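Local coordinates for putative sugar binding protein (PDB 6GT9) that binds galactose and probably glucose, as the sugar-binding protein of a three-component sensing system linked to galactan utilization, at residues E100-I108 / T117-R127; K153-G161 / D213-D224. All coordinates share one frame; numbering follows the deposited sequence.

Contact 1. Residues E100-I108 / T117-R127; sequences EFVPVINEI and TIDTDAPTSRR. With GAL (beta-D-galactopyranose), chain E.
T117, one residue before the end of strand 115-118, turns its CG2 methyl toward CD1 of I105 on helix 98-110. Its hydroxyl bonds instead to D121 OD1, arriving from above the carboxylate plane. Beyond the strand, D119 receives galactose: GAL O2 donates to its OD2 at 2.6 Å, while Q94 bonds to OD1. D121 meets the R127 guanidinium edge-on and in its plane, NE and NH2 each taking one carboxylate oxygen on its syn side. A122 then presses CB onto I105 CD1 (3.9 Å) and opens a type I turn to S125. T124 OG1 comes within 3.6 Å of V102 CG2, the two side chains crossing at about a right angle. S125 OG, set between its own N and carbonyl carbon (chi1 73°), folds back to donate to A122 O at 2.7 Å. S125 CB packs against V102 CG1. R126 N donates to N106 OD1 (2.9 Å, 154° at the hydrogen), and a bend at chi3 brings its guanidinium back over the N106 amide, the planes stacked 18° apart; D110 takes the charge in a salt bridge. N106 ND2 also reaches T124 O through a water. Replacing N106 by alanine would probably leave R126 N without its acceptor, break the water bridge and leave the guanidinium to rely on D110. R127 closes the run, its N and CB near I105 CG2. Such packing of a helix against the chain leaving the next strand belongs to the beta-alpha-beta unit 90-93, 98-110, 115-118 of a periplasmic-binding-protein lobe, where sugar-binding residues such as D119 sit just past the strand ends.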
loop_
_atom_site.group_PDB
_atom_site.type_symbol
_atom_site.label_atom_id
_atom_site.label_comp_id
_atom_site.label_asym_id
_atom_site.label_seq_id
_atom_site.Cartn_x
_atom_site.Cartn_y
_atom_site.Cartn_z
ATOM N N GLU A 100 9.068 -12.466 8.969
ATOM C CA GLU A 100 8.022 -13.327 9.388
ATOM C C GLU A 100 7.220 -14.014 8.298
ATOM O O GLU A 100 6.791 -15.130 8.501
ATOM C CB GLU A 100 7.051 -12.572 10.288
ATOM C CG GLU A 100 7.653 -12.170 11.616
ATOM C CD GLU A 100 7.957 -10.703 11.702
ATOM O OE1 GLU A 100 8.234 -10.071 10.697
ATOM O OE2 GLU A 100 7.890 -10.190 12.803
ATOM N N PHE A 101 7.055 -13.356 7.147
ATOM C CA PHE A 101 6.166 -13.870 6.110
ATOM C C PHE A 101 6.828 -14.843 5.145
ATOM O O PHE A 101 6.129 -15.703 4.596
ATOM C CB PHE A 101 5.535 -12.717 5.323
ATOM C CG PHE A 101 4.342 -12.116 6.007
ATOM C CD1 PHE A 101 4.505 -11.334 7.135
ATOM C CD2 PHE A 101 3.055 -12.357 5.536
ATOM C CE1 PHE A 101 3.397 -10.791 7.792
ATOM C CE2 PHE A 101 1.947 -11.821 6.183
ATOM C CZ PHE A 101 2.122 -11.041 7.318
ATOM N N VAL A 102 8.140 -14.752 4.910
ATOM C CA VAL A 102 8.793 -15.700 3.999
ATOM C C VAL A 102 8.685 -17.143 4.505
ATOM O O VAL A 102 8.196 -17.999 3.759
ATOM C CB VAL A 102 10.236 -15.276 3.715
ATOM C CG1 VAL A 102 10.983 -16.418 3.035
ATOM C CG2 VAL A 102 10.284 -14.021 2.848
ATOM N N PRO A 103 9.113 -17.467 5.730
ATOM C CA PRO A 103 8.939 -18.856 6.191
ATOM C C PRO A 103 7.496 -19.337 6.189
ATOM O O PRO A 103 7.259 -20.521 5.922
ATOM C CB PRO A 103 9.531 -18.834 7.610
ATOM C CG PRO A 103 9.595 -17.395 7.991
ATOM C CD PRO A 103 9.847 -16.662 6.721
ATOM N N VAL A 104 6.521 -18.468 6.468
ATOM C CA VAL A 104 5.128 -18.913 6.491
ATOM C C VAL A 104 4.604 -19.121 5.074
ATOM O O VAL A 104 3.884 -20.089 4.805
ATOM C CB VAL A 104 4.254 -17.921 7.276
ATOM C CG1 VAL A 104 2.787 -18.336 7.218
ATOM C CG2 VAL A 104 4.717 -17.834 8.717
ATOM N N ILE A 105 4.926 -18.210 4.151
ATOM C CA ILE A 105 4.572 -18.448 2.753
ATOM C C ILE A 105 5.185 -19.757 2.273
ATOM O O ILE A 105 4.518 -20.565 1.619
ATOM C CB ILE A 105 4.995 -17.259 1.870
ATOM C CG1 ILE A 105 4.074 -16.060 2.125
ATOM C CG2 ILE A 105 4.943 -17.659 0.416
ATOM C CD1 ILE A 105 4.624 -14.710 1.612
ATOM N N ASN A 106 6.446 -20.007 2.637
ATOM C CA ASN A 106 7.122 -21.228 2.199
ATOM C C ASN A 106 6.469 -22.479 2.781
ATOM O O ASN A 106 6.290 -23.478 2.073
ATOM C CB ASN A 106 8.601 -21.165 2.577
ATOM C CG ASN A 106 9.394 -20.265 1.654
ATOM O OD1 ASN A 106 8.838 -19.644 0.753
ATOM N ND2 ASN A 106 10.697 -20.184 1.877
ATOM N N GLU A 107 6.108 -22.451 4.065
ATOM C CA GLU A 107 5.495 -23.631 4.666
ATOM C C GLU A 107 4.110 -23.895 4.083
ATOM O O GLU A 107 3.720 -25.058 3.912
ATOM C CB GLU A 107 5.440 -23.476 6.192
ATOM C CG GLU A 107 4.112 -23.074 6.759
ATOM C CD GLU A 107 4.181 -22.712 8.243
ATOM O OE1 GLU A 107 4.879 -21.792 8.599
ATOM O OE2 GLU A 107 3.523 -23.326 9.051
ATOM N N ILE A 108 3.365 -22.837 3.755
ATOM C CA ILE A 108 2.067 -23.008 3.104
ATOM C C ILE A 108 2.252 -23.626 1.727
ATOM O O ILE A 108 1.561 -24.583 1.354
ATOM C CB ILE A 108 1.327 -21.660 3.022
ATOM C CG1 ILE A 108 0.878 -21.215 4.411
ATOM C CG2 ILE A 108 0.151 -21.751 2.050
ATOM C CD1 ILE A 108 0.335 -19.808 4.452
ATOM N N THR A 117 1.277 -13.209 -3.979
ATOM C CA THR A 117 1.385 -11.992 -3.199
ATOM C C THR A 117 0.725 -10.843 -3.947
ATOM O O THR A 117 0.698 -10.809 -5.180
ATOM C CB THR A 117 2.846 -11.664 -2.882
ATOM O OG1 THR A 117 3.633 -11.712 -4.083
ATOM C CG2 THR A 117 3.383 -12.686 -1.903
ATOM N N ILE A 118 0.183 -9.902 -3.179
ATOM C CA ILE A 118 -0.563 -8.765 -3.708
ATOM C C ILE A 118 -0.139 -7.523 -2.934
ATOM O O ILE A 118 0.094 -7.593 -1.721
ATOM C CB ILE A 118 -2.089 -9.009 -3.613
ATOM C CG1 ILE A 118 -2.887 -7.859 -4.234
ATOM C CG2 ILE A 118 -2.542 -9.265 -2.150
ATOM C CD1 ILE A 118 -4.333 -8.213 -4.440
ATOM N N ASP A 119 0.021 -6.401 -3.652
ATOM C CA ASP A 119 0.234 -5.074 -3.059
ATOM C C ASP A 119 1.625 -4.915 -2.453
ATOM O O ASP A 119 2.241 -3.856 -2.576
ATOM C CB ASP A 119 -0.864 -4.780 -2.005
ATOM C CG ASP A 119 -0.617 -3.488 -1.222
ATOM O OD1 ASP A 119 0.049 -3.552 -0.163
ATOM O OD2 ASP A 119 -1.106 -2.412 -1.652
ATOM N N THR A 120 2.128 -5.948 -1.792
ATOM C CA THR A 120 3.458 -5.963 -1.191
ATOM C C THR A 120 4.070 -7.326 -1.487
ATOM O O THR A 120 3.453 -8.352 -1.177
ATOM C CB THR A 120 3.382 -5.747 0.337
ATOM O OG1 THR A 120 2.635 -4.556 0.635
ATOM C CG2 THR A 120 4.777 -5.680 0.963
ATOM N N ASP A 121 5.270 -7.356 -2.062
ATOM C CA ASP A 121 5.856 -8.633 -2.457
ATOM C C ASP A 121 6.776 -9.214 -1.381
ATOM O O ASP A 121 7.357 -8.488 -0.571
ATOM C CB ASP A 121 6.642 -8.491 -3.769
ATOM C CG ASP A 121 6.897 -9.834 -4.442
ATOM O OD1 ASP A 121 6.256 -10.838 -4.041
ATOM O OD2 ASP A 121 7.715 -9.900 -5.391
ATOM N N ALA A 122 6.916 -10.548 -1.399
ATOM C CA ALA A 122 7.970 -11.262 -0.673
ATOM C C ALA A 122 8.851 -11.993 -1.685
ATOM O O ALA A 122 8.795 -13.227 -1.805
ATOM C CB ALA A 122 7.394 -12.235 0.355
ATOM N N PRO A 123 9.708 -11.261 -2.409
ATOM C CA PRO A 123 10.341 -11.837 -3.612
ATOM C C PRO A 123 11.353 -12.935 -3.337
ATOM O O PRO A 123 11.717 -13.663 -4.273
ATOM C CB PRO A 123 11.007 -10.623 -4.280
ATOM C CG PRO A 123 11.250 -9.673 -3.161
ATOM C CD PRO A 123 10.130 -9.870 -2.169
ATOM N N THR A 124 11.828 -13.092 -2.108
ATOM C CA THR A 124 12.683 -14.233 -1.804
ATOM C C THR A 124 11.892 -15.476 -1.401
ATOM O O THR A 124 12.494 -16.533 -1.186
ATOM C CB THR A 124 13.684 -13.880 -0.698
ATOM O OG1 THR A 124 12.989 -13.724 0.541
ATOM C CG2 THR A 124 14.413 -12.574 -1.029
ATOM N N SER A 125 10.567 -15.386 -1.283
ATOM C CA SER A 125 9.784 -16.552 -0.897
ATOM C C SER A 125 9.442 -17.392 -2.128
ATOM O O SER A 125 9.781 -17.058 -3.264
ATOM C CB SER A 125 8.514 -16.133 -0.161
ATOM O OG SER A 125 7.589 -15.577 -1.066
ATOM N N ARG A 126 8.757 -18.509 -1.899
ATOM C CA ARG A 126 8.332 -19.377 -2.987
ATOM C C ARG A 126 6.901 -19.090 -3.431
ATOM O O ARG A 126 6.285 -19.930 -4.090
ATOM C CB ARG A 126 8.509 -20.846 -2.583
ATOM C CG ARG A 126 9.986 -21.228 -2.414
ATOM C CD ARG A 126 10.225 -22.715 -2.499
ATOM N NE ARG A 126 9.675 -23.421 -1.346
ATOM C CZ ARG A 126 10.351 -23.656 -0.227
ATOM N NH1 ARG A 126 9.772 -24.302 0.778
ATOM N NH2 ARG A 126 11.603 -23.243 -0.110
ATOM N N ARG A 127 6.351 -17.928 -3.071
ATOM C CA ARG A 127 5.128 -17.463 -3.713
ATOM C C ARG A 127 5.266 -17.605 -5.228
ATOM O O ARG A 127 6.347 -17.399 -5.788
ATOM C CB ARG A 127 4.840 -16.006 -3.322
ATOM C CG ARG A 127 5.932 -15.021 -3.711
ATOM C CD ARG A 127 5.551 -14.243 -4.952
ATOM N NE ARG A 127 6.576 -13.268 -5.368
ATOM C CZ ARG A 127 7.620 -13.566 -6.141
ATOM N NH1 ARG A 127 7.804 -14.806 -6.570
ATOM N NH2 ARG A 127 8.492 -12.623 -6.485
HETATM C C1 GAL E . -1.752 1.749 0.651
HETATM C C2 GAL E . -1.067 0.398 0.710
HETATM C C3 GAL E . -1.950 -0.654 1.404
HETATM C C4 GAL E . -2.349 -0.170 2.788
HETATM C C5 GAL E . -2.955 1.221 2.712
HETATM C C6 GAL E . -3.204 1.831 4.094
HETATM O O1 GAL E . -0.898 2.691 0.033
HETATM O O2 GAL E . -0.765 -0.082 -0.608
HETATM O O3 GAL E . -1.222 -1.827 1.601
HETATM O O4 GAL E . -1.209 -0.147 3.654
HETATM O O5 GAL E . -2.093 2.185 1.983
HETATM O O6 GAL E . -4.089 2.927 4.008
HETATM O O HOH W 1 12.502 -18.620 0.576
#

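Contact 2. Residues K153-G161 / D213-D224; sequences KATVAIITG and DVNAFYGTSALD. With GAL (beta-D-galactopyranose), chain E.
With OG1 opposite the backbone N (chi1 -170°) in T160 and tucked between N and the carbonyl carbon (chi1 67°) in T220, the two hydroxyls meet, T160 OG1 lying 2.8 Å from T220 OG1; T220 OG1 is also bonded to Q168 OE1, its strongest polar partner. Strands 154-160 and 216-219 are parallel neighbours in the sheet of the second lobe of this periplasmic binding protein fold, the N-to-C directions of the two strand segments differing by 28°. The backbone bonds alternate, beginning with A157 N to A216 O at 2.8 Å. Y218 N to A157 O, I159 N to Y218 O and T220 N to I159 O follow. At the start of the pair N215 OD1 accepts from T155 N at 2.8 Å, while N215 N returns a bond to T155 O, so side chain and main chain together clasp T155.

On the face of V156 and A216, V156 CG2 meets A216 CB, which A154 CB also approaches, and I158 runs beside Y218 in the same direction, I158 CG1 touching Y218 CD2 at the ring edge (4.0 Å). T220 CG2 sits 3.4 Å above one face of the Y218 ring, toward its rim, and F175 of helix 166-179 stacks on Y218, whose OH bonds to R171 O. On the other face A157 CB meets V214 CG1 and the F217 ring; I159 CD1 also approaches F217 CD2, both ring contacts oblique. G219 leaves room there for D224, since a CB on it would clash with D224 CB. I159 CG2 lies 3.8 Å from D224 OD1, an oxygen bonded to S193. D224 OD2 accepts from S221 OG at 2.6 Å, and the turn beyond S221 delivers A222 N to galactose, where it donates to GAL O5 at 2.9 Å.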
loop_
_atom_site.group_PDB
_atom_site.type_symbol
_atom_site.label_atom_id
_atom_site.label_comp_id
_atom_site.label_asym_id
_atom_site.label_seq_id
_atom_site.Cartn_x
_atom_site.Cartn_y
_atom_site.Cartn_z
ATOM N N LYS A 153 14.359 22.369 -2.798
ATOM C CA LYS A 153 14.467 23.047 -1.510
ATOM C C LYS A 153 13.252 22.713 -0.644
ATOM O O LYS A 153 12.135 23.152 -0.938
ATOM C CB LYS A 153 14.601 24.554 -1.729
ATOM C CG LYS A 153 15.827 24.897 -2.581
ATOM C CD LYS A 153 15.727 26.266 -3.230
ATOM C CE LYS A 153 14.688 26.296 -4.351
ATOM N NZ LYS A 153 14.732 27.604 -5.081
ATOM N N ALA A 154 13.466 21.952 0.428
ATOM C CA ALA A 154 12.355 21.517 1.263
ATOM C C ALA A 154 12.875 20.949 2.572
ATOM O O ALA A 154 13.914 20.282 2.599
ATOM C CB ALA A 154 11.495 20.460 0.549
ATOM N N THR A 155 12.136 21.215 3.650
ATOM C CA THR A 155 12.360 20.611 4.953
ATOM C C THR A 155 11.253 19.576 5.146
ATOM O O THR A 155 10.091 19.938 5.370
ATOM C CB THR A 155 12.348 21.666 6.062
ATOM O OG1 THR A 155 13.391 22.625 5.817
ATOM C CG2 THR A 155 12.574 21.011 7.420
ATOM N N VAL A 156 11.613 18.296 5.058
ATOM C CA VAL A 156 10.661 17.216 4.822
ATOM C C VAL A 156 10.438 16.418 6.095
ATOM O O VAL A 156 11.397 16.028 6.771
ATOM C CB VAL A 156 11.147 16.286 3.697
ATOM C CG1 VAL A 156 10.165 15.150 3.493
ATOM C CG2 VAL A 156 11.347 17.081 2.411
ATOM N N ALA A 157 9.175 16.133 6.388
ATOM C CA ALA A 157 8.796 15.082 7.319
ATOM C C ALA A 157 8.057 13.986 6.567
ATOM O O ALA A 157 7.338 14.255 5.600
ATOM C CB ALA A 157 7.911 15.620 8.450
ATOM N N ILE A 158 8.218 12.753 7.046
ATOM C CA ILE A 158 7.648 11.562 6.426
ATOM C C ILE A 158 6.703 10.921 7.420
ATOM O O ILE A 158 7.061 10.722 8.588
ATOM C CB ILE A 158 8.726 10.546 6.008
ATOM C CG1 ILE A 158 9.632 11.140 4.939
ATOM C CG2 ILE A 158 8.066 9.224 5.526
ATOM C CD1 ILE A 158 10.741 10.193 4.460
ATOM N N ILE A 159 5.496 10.626 6.971
ATOM C CA ILE A 159 4.586 9.758 7.703
ATOM C C ILE A 159 4.441 8.469 6.900
ATOM O O ILE A 159 4.124 8.498 5.705
ATOM C CB ILE A 159 3.253 10.467 7.970
ATOM C CG1 ILE A 159 3.556 11.736 8.784
ATOM C CG2 ILE A 159 2.282 9.562 8.695
ATOM C CD1 ILE A 159 2.375 12.467 9.261
ATOM N N THR A 160 4.715 7.340 7.546
ATOM C CA THR A 160 4.717 6.045 6.891
ATOM C C THR A 160 3.791 5.106 7.658
ATOM O O THR A 160 3.566 5.276 8.858
ATOM C CB THR A 160 6.158 5.486 6.790
ATOM O OG1 THR A 160 6.189 4.330 5.945
ATOM C CG2 THR A 160 6.717 5.125 8.161
ATOM N N GLY A 161 3.229 4.127 6.950
ATOM C CA GLY A 161 2.300 3.207 7.598
ATOM C C GLY A 161 2.917 2.464 8.769
ATOM O O GLY A 161 2.286 2.303 9.817
ATOM N N ASP A 213 10.119 24.074 11.467
ATOM C CA ASP A 213 10.675 24.398 10.163
ATOM C C ASP A 213 10.202 23.456 9.051
ATOM O O ASP A 213 10.462 23.737 7.881
ATOM C CB ASP A 213 12.211 24.409 10.234
ATOM C CG ASP A 213 12.792 23.110 10.789
ATOM O OD1 ASP A 213 12.060 22.360 11.474
ATOM O OD2 ASP A 213 13.991 22.841 10.549
ATOM N N VAL A 214 9.504 22.363 9.382
ATOM C CA VAL A 214 8.955 21.485 8.351
ATOM C C VAL A 214 8.008 22.265 7.455
ATOM O O VAL A 214 7.083 22.936 7.932
ATOM C CB VAL A 214 8.238 20.286 8.994
ATOM C CG1 VAL A 214 7.387 19.551 7.960
ATOM C CG2 VAL A 214 9.241 19.356 9.627
ATOM N N ASN A 215 8.242 22.192 6.146
ATOM C CA ASN A 215 7.335 22.784 5.173
ATOM C C ASN A 215 6.955 21.791 4.076
ATOM O O ASN A 215 6.364 22.193 3.063
ATOM C CB ASN A 215 7.945 24.064 4.568
ATOM C CG ASN A 215 9.306 23.826 3.908
ATOM O OD1 ASN A 215 9.736 22.684 3.710
ATOM N ND2 ASN A 215 9.988 24.918 3.556
ATOM N N ALA A 216 7.269 20.510 4.257
ATOM C CA ALA A 216 6.922 19.484 3.287
ATOM C C ALA A 216 6.653 18.164 4.004
ATOM O O ALA A 216 7.410 17.767 4.895
ATOM C CB ALA A 216 8.033 19.307 2.242
ATOM N N PHE A 217 5.575 17.488 3.604
ATOM C CA PHE A 217 5.231 16.166 4.120
ATOM C C PHE A 217 5.166 15.161 2.981
ATOM O O PHE A 217 4.723 15.492 1.878
ATOM C CB PHE A 217 3.878 16.156 4.831
ATOM C CG PHE A 217 3.898 16.742 6.213
ATOM C CD1 PHE A 217 3.708 18.108 6.404
ATOM C CD2 PHE A 217 4.073 15.929 7.324
ATOM C CE1 PHE A 217 3.692 18.654 7.688
ATOM C CE2 PHE A 217 4.076 16.476 8.622
ATOM C CZ PHE A 217 3.881 17.838 8.797
ATOM N N TYR A 218 5.586 13.930 3.273
ATOM C CA TYR A 218 5.486 12.788 2.367
ATOM C C TYR A 218 4.792 11.661 3.121
ATOM O O TYR A 218 5.324 11.176 4.121
ATOM C CB TYR A 218 6.874 12.344 1.907
ATOM C CG TYR A 218 6.959 11.006 1.193
ATOM C CD1 TYR A 218 6.032 10.646 0.220
ATOM C CD2 TYR A 218 8.008 10.138 1.445
ATOM C CE1 TYR A 218 6.125 9.437 -0.463
ATOM C CE2 TYR A 218 8.117 8.926 0.771
ATOM C CZ TYR A 218 7.183 8.587 -0.192
ATOM O OH TYR A 218 7.300 7.387 -0.864
ATOM N N GLY A 219 3.610 11.264 2.659
ATOM C CA GLY A 219 2.882 10.135 3.239
ATOM C C GLY A 219 2.998 8.934 2.318
ATOM O O GLY A 219 2.924 9.075 1.096
ATOM N N THR A 220 3.200 7.748 2.902
ATOM C CA THR A 220 3.507 6.580 2.084
ATOM C C THR A 220 2.397 5.546 2.054
ATOM O O THR A 220 2.589 4.482 1.459
ATOM C CB THR A 220 4.810 5.911 2.549
ATOM O OG1 THR A 220 4.640 5.331 3.853
ATOM C CG2 THR A 220 5.945 6.935 2.594
ATOM N N SER A 221 1.252 5.816 2.680
ATOM C CA SER A 221 0.118 4.907 2.615
ATOM C C SER A 221 -1.150 5.736 2.469
ATOM O O SER A 221 -1.125 6.965 2.565
ATOM C CB SER A 221 0.077 3.974 3.834
ATOM O OG SER A 221 -0.228 4.669 5.035
ATOM N N ALA A 222 -2.278 5.049 2.256
ATOM C CA ALA A 222 -3.428 5.679 1.607
ATOM C C ALA A 222 -4.087 6.780 2.430
ATOM O O ALA A 222 -4.744 7.651 1.846
ATOM C CB ALA A 222 -4.473 4.627 1.251
ATOM N N LEU A 223 -3.945 6.769 3.756
ATOM C CA LEU A 223 -4.618 7.737 4.618
ATOM C C LEU A 223 -3.671 8.775 5.211
ATOM O O LEU A 223 -4.128 9.688 5.912
ATOM C CB LEU A 223 -5.358 6.996 5.745
ATOM C CG LEU A 223 -6.364 5.963 5.232
ATOM C CD1 LEU A 223 -6.900 5.076 6.358
ATOM C CD2 LEU A 223 -7.508 6.644 4.485
ATOM N N ASP A 224 -2.369 8.661 4.950
ATOM C CA ASP A 224 -1.399 9.521 5.616
ATOM C C ASP A 224 -1.579 10.983 5.223
ATOM O O ASP A 224 -1.649 11.866 6.090
ATOM C CB ASP A 224 0.013 9.050 5.286
ATOM C CG ASP A 224 0.305 7.692 5.845
ATOM O OD1 ASP A 224 -0.237 7.374 6.922
ATOM O OD2 ASP A 224 1.092 6.951 5.223
HETATM C C1 GAL E . -1.752 1.749 0.651
HETATM C C2 GAL E . -1.067 0.398 0.710
HETATM C C3 GAL E . -1.950 -0.654 1.404
HETATM C C4 GAL E . -2.349 -0.170 2.788
HETATM C C5 GAL E . -2.955 1.221 2.712
HETATM C C6 GAL E . -3.204 1.831 4.094
HETATM O O1 GAL E . -0.898 2.691 0.033
HETATM O O2 GAL E . -0.765 -0.082 -0.608
HETATM O O3 GAL E . -1.222 -1.827 1.601
HETATM O O4 GAL E . -1.209 -0.147 3.654
HETATM O O5 GAL E . -2.093 2.185 1.983
HETATM O O6 GAL E . -4.089 2.927 4.008
#

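Contact 1 comes first along the chain and closes before contact 2 opens; their centres lie 29 Å apart, on opposite sides of the chain's centre, and their nearest atoms are about 8 Å from each other. Each belongs to a different sheet: strand 115-118 to the parallel one, strands 154-160 and 216-219 to the mixed one. Neither helix nor strand is shared, but both contacts reach the same galactose, D119 from one lobe and A222 from the other. The sugar therefore lies in the cleft between the lobes, where E38, N42, R171, D247 and Q267 add further bonds, an arrangement consistent with lobes that close around the ligand.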